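Local coordinates for uncharacterized protein AF_1382 (Archaeoglobus fulgidus DSM 4304, PDB 2QVO), which is of unknown function but has a winged-helix fold, consistent with a DNA-binding protein, perhaps a transcriptional regulator, at residues 18-23 with 80-85. Residues are numbered along the deposited sequence; the frame is centred on the assembly and turned at random.
Sequences LMTIYY and IAQQIK
Tyr23, exposed at the surface, meets Lys85 at the edge of its ring: CE of the lysine lies near the ring plane, and Lys85 CG comes 3.3 Å from Tyr23 OH. On one face of the same ring sits Tyr22 CD2, 3.8 Å above the plane and over its centre, so the two neighbouring tyrosines pack on each other as they reach helix 75-90. The Tyr22 ring is met obliquely by Ala81 CB, Gln82 CG and Lys85 CD. Its CG lies anti to the backbone N (chi1 175°), which sends the ring out toward helix 75-90 and brings CD1 within 3.5 Å of Ala81 CB. Farther out, Tyr22 OH touches Gln82 CG at 3.3 Å, a van der Waals contact. No hydrogen bond joins the segments; Lys85 lays its methylene chain across both phenol ends, while its NZ makes a weak, long ion pair with Asp89.

In this winged-helix arrangement, helix 12-26 precedes the helix pair 33-39 and 44-56, the hairpin 60-65/68-73 forms the wing, and the C-terminal helix 75-90 returns to pack on helix 12-26. The axes of segments 18-23 and 80-85 cross at -104° and approach to 9.9 Å, with Met19 and Ala81 the nearest residues by backbone position. The methionine chain bends at chi2 and chi3, carrying its end over the backbone of helix 75-90: CE rests 3.4 Å from Ala81 O, an oxygen that already accepts the hydrogen bond of the Lys85 amide N, and SD packs against Ile84 CG2. Beside it, Leu18 CD2 packs against two methyls on the same side of it, Ile84 CD1 at 3.7 Å and, a little farther, Ile80 CG2. Leu18 also touches Phe54 of helix 44-56 and Leu73 of strand 68-73, which Tyr22 touches too.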
loop_
_atom_site.group_PDB
_atom_site.type_symbol
_atom_site.label_atom_id
_atom_site.label_comp_id
_atom_site.label_asym_id
_atom_site.label_seq_id
_atom_site.Cartn_x
_atom_site.Cartn_y
_atom_site.Cartn_z
ATOM N N LEU A 18 -0.228 1.239 2.256
ATOM C CA LEU A 18 -0.824 -0.082 2.302
ATOM C C LEU A 18 -2.327 -0.073 2.045
ATOM O O LEU A 18 -2.822 -0.914 1.284
ATOM C CB LEU A 18 -0.553 -0.728 3.671
ATOM C CG LEU A 18 -1.066 -2.164 3.787
ATOM C CD1 LEU A 18 -0.361 -3.089 2.797
ATOM C CD2 LEU A 18 -0.911 -2.667 5.253
ATOM N N MET A 19 -3.043 0.848 2.690
ATOM C CA MET A 19 -4.500 0.873 2.617
ATOM C C MET A 19 -4.913 1.401 1.249
ATOM O O MET A 19 -5.921 0.970 0.717
ATOM C CB MET A 19 -5.128 1.688 3.754
ATOM C CG MET A 19 -4.897 1.041 5.175
ATOM S SD MET A 19 -5.128 -0.738 5.237
ATOM C CE MET A 19 -6.912 -0.784 5.262
ATOM N N THR A 20 -4.103 2.294 0.677
ATOM C CA THR A 20 -4.347 2.752 -0.713
ATOM C C THR A 20 -4.303 1.611 -1.722
ATOM O O THR A 20 -5.178 1.508 -2.593
ATOM C CB THR A 20 -3.357 3.876 -1.145
ATOM O OG1 THR A 20 -3.542 5.022 -0.304
ATOM C CG2 THR A 20 -3.610 4.287 -2.599
ATOM N N ILE A 21 -3.289 0.755 -1.621
ATOM C CA ILE A 21 -3.186 -0.424 -2.483
ATOM C C ILE A 21 -4.398 -1.326 -2.268
ATOM O O ILE A 21 -4.995 -1.813 -3.222
ATOM C CB ILE A 21 -1.878 -1.217 -2.203
ATOM C CG1 ILE A 21 -0.653 -0.316 -2.409
ATOM C CG2 ILE A 21 -1.774 -2.493 -3.079
ATOM C CD1 ILE A 21 0.652 -0.912 -1.844
ATOM N N TYR A 22 -4.741 -1.549 -1.003
ATOM C CA TYR A 22 -5.871 -2.391 -0.631
ATOM C C TYR A 22 -7.180 -1.918 -1.292
ATOM O O TYR A 22 -7.830 -2.691 -2.022
ATOM C CB TYR A 22 -5.985 -2.429 0.901
ATOM C CG TYR A 22 -7.193 -3.179 1.419
ATOM C CD1 TYR A 22 -7.229 -4.578 1.413
ATOM C CD2 TYR A 22 -8.297 -2.487 1.904
ATOM C CE1 TYR A 22 -8.354 -5.266 1.884
ATOM C CE2 TYR A 22 -9.421 -3.164 2.385
ATOM C CZ TYR A 22 -9.440 -4.541 2.371
ATOM O OH TYR A 22 -10.565 -5.187 2.837
ATOM N N TYR A 23 -7.548 -0.662 -1.056
ATOM C CA TYR A 23 -8.811 -0.128 -1.572
ATOM C C TYR A 23 -8.819 -0.009 -3.090
ATOM O O TYR A 23 -9.825 -0.293 -3.725
ATOM C CB TYR A 23 -9.171 1.199 -0.921
ATOM C CG TYR A 23 -9.657 1.008 0.497
ATOM C CD1 TYR A 23 -10.860 0.334 0.753
ATOM C CD2 TYR A 23 -8.913 1.467 1.571
ATOM C CE1 TYR A 23 -11.313 0.144 2.044
ATOM C CE2 TYR A 23 -9.352 1.272 2.880
ATOM C CZ TYR A 23 -10.553 0.613 3.102
ATOM O OH TYR A 23 -11.003 0.425 4.388
ATOM N N ILE A 80 -3.211 -8.734 6.264
ATOM C CA ILE A 80 -2.777 -7.607 7.105
ATOM C C ILE A 80 -3.633 -6.354 6.872
ATOM O O ILE A 80 -4.156 -5.770 7.816
ATOM C CB ILE A 80 -1.279 -7.313 6.909
ATOM C CG1 ILE A 80 -0.438 -8.458 7.486
ATOM C CG2 ILE A 80 -0.886 -5.944 7.541
ATOM C CD1 ILE A 80 1.013 -8.428 7.088
ATOM N N ALA A 81 -3.809 -5.954 5.611
ATOM C CA ALA A 81 -4.639 -4.775 5.322
ATOM C C ALA A 81 -6.060 -4.903 5.846
ATOM O O ALA A 81 -6.618 -3.952 6.369
ATOM C CB ALA A 81 -4.648 -4.470 3.815
ATOM N N GLN A 82 -6.656 -6.075 5.676
ATOM C CA GLN A 82 -8.011 -6.315 6.142
ATOM C C GLN A 82 -8.144 -6.150 7.662
ATOM O O GLN A 82 -9.125 -5.570 8.150
ATOM C CB GLN A 82 -8.468 -7.699 5.690
ATOM C CG GLN A 82 -8.880 -7.712 4.227
ATOM C CD GLN A 82 -9.064 -9.104 3.646
ATOM O OE1 GLN A 82 -8.700 -10.118 4.260
ATOM N NE2 GLN A 82 -9.630 -9.157 2.448
ATOM N N GLN A 83 -7.136 -6.629 8.386
ATOM C CA GLN A 83 -7.098 -6.529 9.848
ATOM C C GLN A 83 -6.881 -5.083 10.302
ATOM O O GLN A 83 -7.497 -4.632 11.262
ATOM C CB GLN A 83 -6.016 -7.444 10.425
ATOM C CG GLN A 83 -6.246 -8.946 10.217
ATOM C CD GLN A 83 -7.227 -9.553 11.211
ATOM O OE1 GLN A 83 -7.135 -9.331 12.426
ATOM N NE2 GLN A 83 -8.177 -10.328 10.697
ATOM N N ILE A 84 -6.038 -4.343 9.584
ATOM C CA ILE A 84 -5.848 -2.924 9.874
ATOM C C ILE A 84 -7.146 -2.125 9.644
ATOM O O ILE A 84 -7.505 -1.247 10.435
ATOM C CB ILE A 84 -4.675 -2.329 9.074
ATOM C CG1 ILE A 84 -3.344 -2.908 9.578
ATOM C CG2 ILE A 84 -4.694 -0.808 9.179
ATOM C CD1 ILE A 84 -2.112 -2.520 8.760
ATOM N N LYS A 85 -7.851 -2.445 8.559
ATOM C CA LYS A 85 -9.165 -1.863 8.295
ATOM C C LYS A 85 -10.082 -2.000 9.520
ATOM O O LYS A 85 -10.709 -1.026 9.945
ATOM C CB LYS A 85 -9.808 -2.516 7.066
ATOM C CG LYS A 85 -11.188 -1.951 6.714
ATOM C CD LYS A 85 -11.904 -2.809 5.678
ATOM C CE LYS A 85 -13.175 -2.108 5.177
ATOM N NZ LYS A 85 -14.073 -1.699 6.305
#